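Lipolytic protein G-D-S-L family (Chitinophaga pinensis, PDB 4Q7Q) is probably an esterase or lipase of the SGNH hydrolase clan, cleaving ester bonds in substrates that remain unidentified. Local coordinates at residues L6-I11 against A71-V76; A122-I127 against E171-V176. All coordinates share one frame; numbering follows the deposited sequence.

In the fold
Both contacts belong to one five-stranded parallel sheet, ordered 44-50, 6-12, 73-77, 123-127, 175-176, the core of the three-layer alpha/beta/alpha fold of SGNH hydrolases. Contact 1 joins the second and third strands; contact 2 joins the fourth to the edge strand 175-176. Their centres lie about 11 Å apart, and strands 73-77 and 123-127 bridge them where Tyr74 N and Lys123 O, 2.8 Å apart, probably hydrogen-bond. Both segments of contact 1 precede those of contact 2 in the chain. Helices 33-40 and 241-257 cover one face, 104-118 and 157-171 the other. Strand 6-12 leads to Ser14, at the start of helix 14-17, probably the nucleophile of a Ser-His-Asp triad with His238 and Asp235.

Contact 1 of 2, residues L6-I11 against A71-V76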
loop_
_atom_site.group_PDB
_atom_site.type_symbol
_atom_site.label_atom_id
_atom_site.label_comp_id
_atom_site.label_asym_id
_atom_site.label_seq_id
_atom_site.Cartn_x
_atom_site.Cartn_y
_atom_site.Cartn_z
ATOM N N LEU A 6 15.204 -10.800 -14.994
ATOM C CA LEU A 6 15.582 -10.041 -13.813
ATOM C C LEU A 6 14.763 -10.496 -12.614
ATOM O O LEU A 6 13.542 -10.644 -12.697
ATOM C CB LEU A 6 15.367 -8.542 -14.040
ATOM C CG LEU A 6 16.185 -7.882 -15.149
ATOM C CD1 LEU A 6 15.734 -6.441 -15.345
ATOM C CD2 LEU A 6 17.676 -7.955 -14.836
ATOM N N THR A 7 15.444 -10.719 -11.498
ATOM C CA THR A 7 14.777 -11.061 -10.254
ATOM C C THR A 7 14.364 -9.772 -9.550
ATOM O O THR A 7 15.188 -8.888 -9.317
ATOM C CB THR A 7 15.681 -11.905 -9.339
ATOM O OG1 THR A 7 15.951 -13.170 -9.965
ATOM C CG2 THR A 7 15.013 -12.146 -7.994
ATOM N N TRP A 8 13.079 -9.678 -9.228
ATOM C CA TRP A 8 12.499 -8.492 -8.616
ATOM C C TRP A 8 11.900 -8.848 -7.266
ATOM O O TRP A 8 10.935 -9.606 -7.197
ATOM C CB TRP A 8 11.410 -7.928 -9.532
ATOM C CG TRP A 8 10.439 -6.971 -8.882
ATOM C CD1 TRP A 8 10.709 -6.036 -7.916
ATOM C CD2 TRP A 8 9.036 -6.881 -9.144
ATOM N NE1 TRP A 8 9.559 -5.359 -7.582
ATOM C CE2 TRP A 8 8.517 -5.866 -8.317
ATOM C CE3 TRP A 8 8.165 -7.561 -10.003
ATOM C CZ2 TRP A 8 7.166 -5.516 -8.320
ATOM C CZ3 TRP A 8 6.828 -7.211 -10.010
ATOM C CH2 TRP A 8 6.342 -6.193 -9.177
ATOM N N VAL A 9 12.480 -8.298 -6.203
ATOM C CA VAL A 9 11.950 -8.471 -4.857
ATOM C C VAL A 9 10.998 -7.321 -4.548
ATOM O O VAL A 9 11.391 -6.148 -4.576
ATOM C CB VAL A 9 13.076 -8.534 -3.803
ATOM C CG1 VAL A 9 12.508 -8.518 -2.392
ATOM C CG2 VAL A 9 13.917 -9.776 -4.020
ATOM N N ALA A 10 9.735 -7.660 -4.299
ATOM C CA ALA A 10 8.725 -6.667 -3.974
ATOM C C ALA A 10 8.503 -6.654 -2.471
ATOM O O ALA A 10 7.888 -7.561 -1.922
ATOM C CB ALA A 10 7.421 -6.976 -4.706
ATOM N N ILE A 11 9.021 -5.624 -1.809
ATOM C CA ILE A 11 8.877 -5.482 -0.367
ATOM C C ILE A 11 7.624 -4.663 -0.112
ATOM O O ILE A 11 7.402 -3.630 -0.755
ATOM C CB ILE A 11 10.112 -4.783 0.246
ATOM C CG1 ILE A 11 11.351 -5.646 0.013
ATOM C CG2 ILE A 11 9.916 -4.495 1.746
ATOM C CD1 ILE A 11 12.641 -4.984 0.392
ATOM N N ALA A 71 19.006 -9.709 -5.461
ATOM C CA ALA A 71 18.142 -9.587 -6.630
ATOM C C ALA A 71 18.543 -8.372 -7.447
ATOM O O ALA A 71 19.349 -7.552 -7.001
ATOM C CB ALA A 71 16.682 -9.478 -6.208
ATOM N N ASP A 72 17.958 -8.249 -8.634
ATOM C CA ASP A 72 18.370 -7.231 -9.590
ATOM C C ASP A 72 17.661 -5.907 -9.352
ATOM O O ASP A 72 18.206 -4.840 -9.640
ATOM C CB ASP A 72 18.099 -7.707 -11.018
ATOM C CG ASP A 72 18.829 -8.989 -11.352
ATOM O OD1 ASP A 72 20.074 -8.961 -11.370
ATOM O OD2 ASP A 72 18.163 -10.021 -11.596
ATOM N N VAL A 73 16.434 -5.980 -8.843
ATOM C CA VAL A 73 15.660 -4.783 -8.547
ATOM C C VAL A 73 14.798 -5.034 -7.325
ATOM O O VAL A 73 14.278 -6.132 -7.137
ATOM C CB VAL A 73 14.786 -4.341 -9.757
ATOM C CG1 VAL A 73 13.919 -5.483 -10.253
ATOM C CG2 VAL A 73 13.930 -3.128 -9.419
ATOM N N TYR A 74 14.675 -4.012 -6.486
ATOM C CA TYR A 74 13.823 -4.063 -5.312
ATOM C C TYR A 74 12.820 -2.923 -5.382
ATOM O O TYR A 74 13.186 -1.788 -5.702
ATOM C CB TYR A 74 14.657 -3.911 -4.038
ATOM C CG TYR A 74 15.691 -4.997 -3.818
ATOM C CD1 TYR A 74 16.881 -5.020 -4.549
ATOM C CD2 TYR A 74 15.494 -5.989 -2.862
ATOM C CE1 TYR A 74 17.833 -6.004 -4.342
ATOM C CE2 TYR A 74 16.447 -6.987 -2.650
ATOM C CZ TYR A 74 17.616 -6.985 -3.393
ATOM O OH TYR A 74 18.580 -7.957 -3.203
ATOM N N SER A 75 11.556 -3.220 -5.101
ATOM C CA SER A 75 10.589 -2.155 -4.862
ATOM C C SER A 75 10.190 -2.164 -3.394
ATOM O O SER A 75 10.192 -3.215 -2.737
ATOM C CB SER A 75 9.359 -2.269 -5.774
ATOM O OG SER A 75 8.687 -3.503 -5.608
ATOM N N VAL A 76 9.884 -0.983 -2.868
ATOM C CA VAL A 76 9.453 -0.854 -1.486
ATOM C C VAL A 76 8.140 -0.089 -1.457
ATOM O O VAL A 76 8.073 1.059 -1.895
ATOM C CB VAL A 76 10.504 -0.118 -0.630
ATOM C CG1 VAL A 76 10.057 -0.026 0.831
ATOM C CG2 VAL A 76 11.854 -0.828 -0.734
HETATM O O HOH W 1 6.845 -3.506 -3.675
#
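Residues 6-11 and 73-76 run as neighbours, their axes 4.8 Å apart and 14° from parallel, with Val9 bonded through N to Val73 O and through O to Ser75 N. At the entrance the pattern changes: Thr7 O accepts from both Asp72 N and Val73 N, while Asp72 OD2 takes Thr7 N at 2.8 Å with its anti lone pair. Trp8 has CG anti to the backbone N (chi1 162°), which carries the indole along the strand until NE1 meets Ser75 OG at 2.8 Å, only 6° out of the ring plane. Ala10 is small enough for CB to sit 3.5 Å above one indole face, toward its rim, and Val73 CG1 packs on Trp8 CB at 3.6 Å. A phenylalanine in place of Trp8 would probably leave Ser75 OG without its indole donor and the hydroxyl freer to turn. On the other face, beta-branched Val9 lies alongside Tyr74, Val9 CB 3.6 Å from Tyr74 CD2, while the phenol OH bonds Ile69 O. A water 2.7 Å from Ser75 OG also donates to Ile11 O. Serine therefore suits its place: one buried hydroxyl serves both indole and water, tying polar groups together within an apolar sheet.

Contact 2 of 2, residues A122-I127 against E171-V176; sequences AKIVLI and EQIPVV
Leu126 and Ile127 pair in parallel with Val175 and Val176; the directions of the touching parts differ by 32°, and the backbones close in toward Ile127 and Val176. This is the outer end of the central sheet in an alpha/beta/alpha sandwich: strand 123-127 is followed, after a long connection that includes helix 157-171, by the short edge strand 175-176, a beta-alpha-beta crossover. Two backbone bonds hold the pair, Leu126 N to Pro174 O and Val176 N to Leu126 O, the second at 2.8 Å. Proline fits just ahead of the edge strand, since its carbonyl still accepts from Leu126 although its own nitrogen has no hydrogen to give; its CD rests 3.4 Å from Ile124 O.

Ile173, still in the loop, has its CB directed toward strand 123-127 and meets Ile124 and Leu126 on the face that helix 157-171 covers. It crosses Ile124 obliquely, bringing CD1 to 3.9 Å from Ile124 CB, and meets Leu126 at about a right angle. Leu126 CG stands anti to its carbonyl carbon (chi1 -49°), and there it meets Ile173 CG2 at 3.9 Å. Leucine reaches far enough from the sheet to touch Val164 and Ile167 of helix 157-171, while the compact Val175 packs on Val164 and Leu165 of the same helix. The opposite face belongs to Val125, Ile127 and Val176, beta-branched residues that suit extended backbone. Val125 CG1 and Val176 CG2 come within 4.0 Å, and Ile127 runs alongside Val176, its CG1 4.1 Å from Val176 CB. Val125 and Val176 turn apolar side chains to helix 241-257, Val125 touching Val254 and Phe255, and Val176 touching Ala250. Just ahead of the paired residues, Ile173 CG2, anti to the backbone N, lies 3.2 Å from Ile124 O.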
loop_
_atom_site.group_PDB
_atom_site.type_symbol
_atom_site.label_atom_id
_atom_site.label_comp_id
_atom_site.label_asym_id
_atom_site.label_seq_id
_atom_site.Cartn_x
_atom_site.Cartn_y
_atom_site.Cartn_z
ATOM N N ALA A 122 21.881 -3.355 -7.402
ATOM C CA ALA A 122 20.453 -3.495 -7.677
ATOM C C ALA A 122 19.753 -2.152 -7.857
ATOM O O ALA A 122 20.096 -1.164 -7.203
ATOM C CB ALA A 122 19.775 -4.287 -6.565
ATOM N N LYS A 123 18.772 -2.125 -8.755
ATOM C CA LYS A 123 17.893 -0.968 -8.880
ATOM C C LYS A 123 16.894 -0.939 -7.733
ATOM O O LYS A 123 16.467 -1.983 -7.237
ATOM C CB LYS A 123 17.144 -0.996 -10.213
ATOM C CG LYS A 123 18.039 -0.939 -11.439
ATOM C CD LYS A 123 19.101 0.140 -11.307
ATOM N N ILE A 124 16.536 0.267 -7.307
ATOM C CA ILE A 124 15.553 0.447 -6.247
ATOM C C ILE A 124 14.433 1.370 -6.716
ATOM O O ILE A 124 14.681 2.394 -7.354
ATOM C CB ILE A 124 16.188 1.020 -4.953
ATOM C CG1 ILE A 124 17.369 0.155 -4.497
ATOM C CG2 ILE A 124 15.148 1.116 -3.845
ATOM C CD1 ILE A 124 18.066 0.674 -3.256
ATOM N N VAL A 125 13.196 0.987 -6.420
ATOM C CA VAL A 125 12.046 1.838 -6.683
ATOM C C VAL A 125 11.210 1.931 -5.411
ATOM O O VAL A 125 10.952 0.920 -4.763
ATOM C CB VAL A 125 11.185 1.252 -7.828
ATOM C CG1 VAL A 125 9.895 2.037 -8.002
ATOM C CG2 VAL A 125 11.969 1.223 -9.125
ATOM N N LEU A 126 10.810 3.146 -5.039
ATOM C CA LEU A 126 9.903 3.334 -3.913
ATOM C C LEU A 126 8.503 3.627 -4.434
ATOM O O LEU A 126 8.339 4.237 -5.490
ATOM C CB LEU A 126 10.375 4.480 -3.016
ATOM C CG LEU A 126 11.847 4.464 -2.594
ATOM C CD1 LEU A 126 12.144 5.657 -1.701
ATOM C CD2 LEU A 126 12.223 3.150 -1.911
ATOM N N ILE A 127 7.497 3.185 -3.691
ATOM C CA ILE A 127 6.106 3.410 -4.063
ATOM C C ILE A 127 5.384 4.099 -2.914
ATOM O O ILE A 127 5.380 3.586 -1.799
ATOM C CB ILE A 127 5.401 2.080 -4.375
ATOM C CG1 ILE A 127 6.204 1.287 -5.413
ATOM C CG2 ILE A 127 3.964 2.314 -4.818
ATOM C CD1 ILE A 127 5.544 0.002 -5.828
ATOM N N GLU A 171 18.016 10.371 -2.734
ATOM C CA GLU A 171 18.841 9.256 -3.190
ATOM C C GLU A 171 18.903 9.134 -4.709
ATOM O O GLU A 171 19.630 8.286 -5.239
ATOM C CB GLU A 171 18.317 7.943 -2.600
ATOM C CG GLU A 171 18.551 7.778 -1.113
ATOM C CD GLU A 171 19.967 7.332 -0.790
ATOM O OE1 GLU A 171 20.853 7.450 -1.665
ATOM O OE2 GLU A 171 20.195 6.856 0.340
ATOM N N GLN A 172 18.145 9.982 -5.399
ATOM C CA GLN A 172 17.948 9.865 -6.842
ATOM C C GLN A 172 17.415 8.475 -7.184
ATOM O O GLN A 172 17.892 7.807 -8.104
ATOM C CB GLN A 172 19.233 10.186 -7.606
ATOM C CG GLN A 172 19.816 11.534 -7.242
ATOM C CD GLN A 172 20.966 11.929 -8.139
ATOM O OE1 GLN A 172 20.931 11.700 -9.348
ATOM N NE2 GLN A 172 21.998 12.520 -7.551
ATOM N N ILE A 173 16.425 8.054 -6.406
ATOM C CA ILE A 173 15.728 6.793 -6.603
ATOM C C ILE A 173 14.329 7.103 -7.118
ATOM O O ILE A 173 13.633 7.936 -6.551
ATOM C CB ILE A 173 15.607 6.022 -5.267
ATOM C CG1 ILE A 173 16.970 5.458 -4.860
ATOM C CG2 ILE A 173 14.567 4.917 -5.363
ATOM C CD1 ILE A 173 17.588 4.569 -5.904
ATOM N N PRO A 174 13.913 6.438 -8.205
ATOM C CA PRO A 174 12.574 6.711 -8.740
ATOM C C PRO A 174 11.467 6.350 -7.752
ATOM O O PRO A 174 11.590 5.384 -6.993
ATOM C CB PRO A 174 12.488 5.794 -9.959
ATOM C CG PRO A 174 13.897 5.409 -10.277
ATOM C CD PRO A 174 14.623 5.408 -8.977
ATOM N N VAL A 175 10.394 7.132 -7.778
ATOM C CA VAL A 175 9.248 6.906 -6.915
ATOM C C VAL A 175 7.971 6.814 -7.746
ATOM O O VAL A 175 7.694 7.678 -8.580
ATOM C CB VAL A 175 9.089 8.043 -5.883
ATOM C CG1 VAL A 175 7.857 7.813 -5.032
ATOM C CG2 VAL A 175 10.327 8.152 -5.012
ATOM N N VAL A 176 7.215 5.741 -7.551
ATOM C CA VAL A 176 5.874 5.649 -8.104
ATOM C C VAL A 176 4.946 6.361 -7.134
ATOM O O VAL A 176 4.735 5.893 -6.017
ATOM C CB VAL A 176 5.431 4.188 -8.254
ATOM C CG1 VAL A 176 3.988 4.118 -8.752
ATOM C CG2 VAL A 176 6.369 3.450 -9.193
#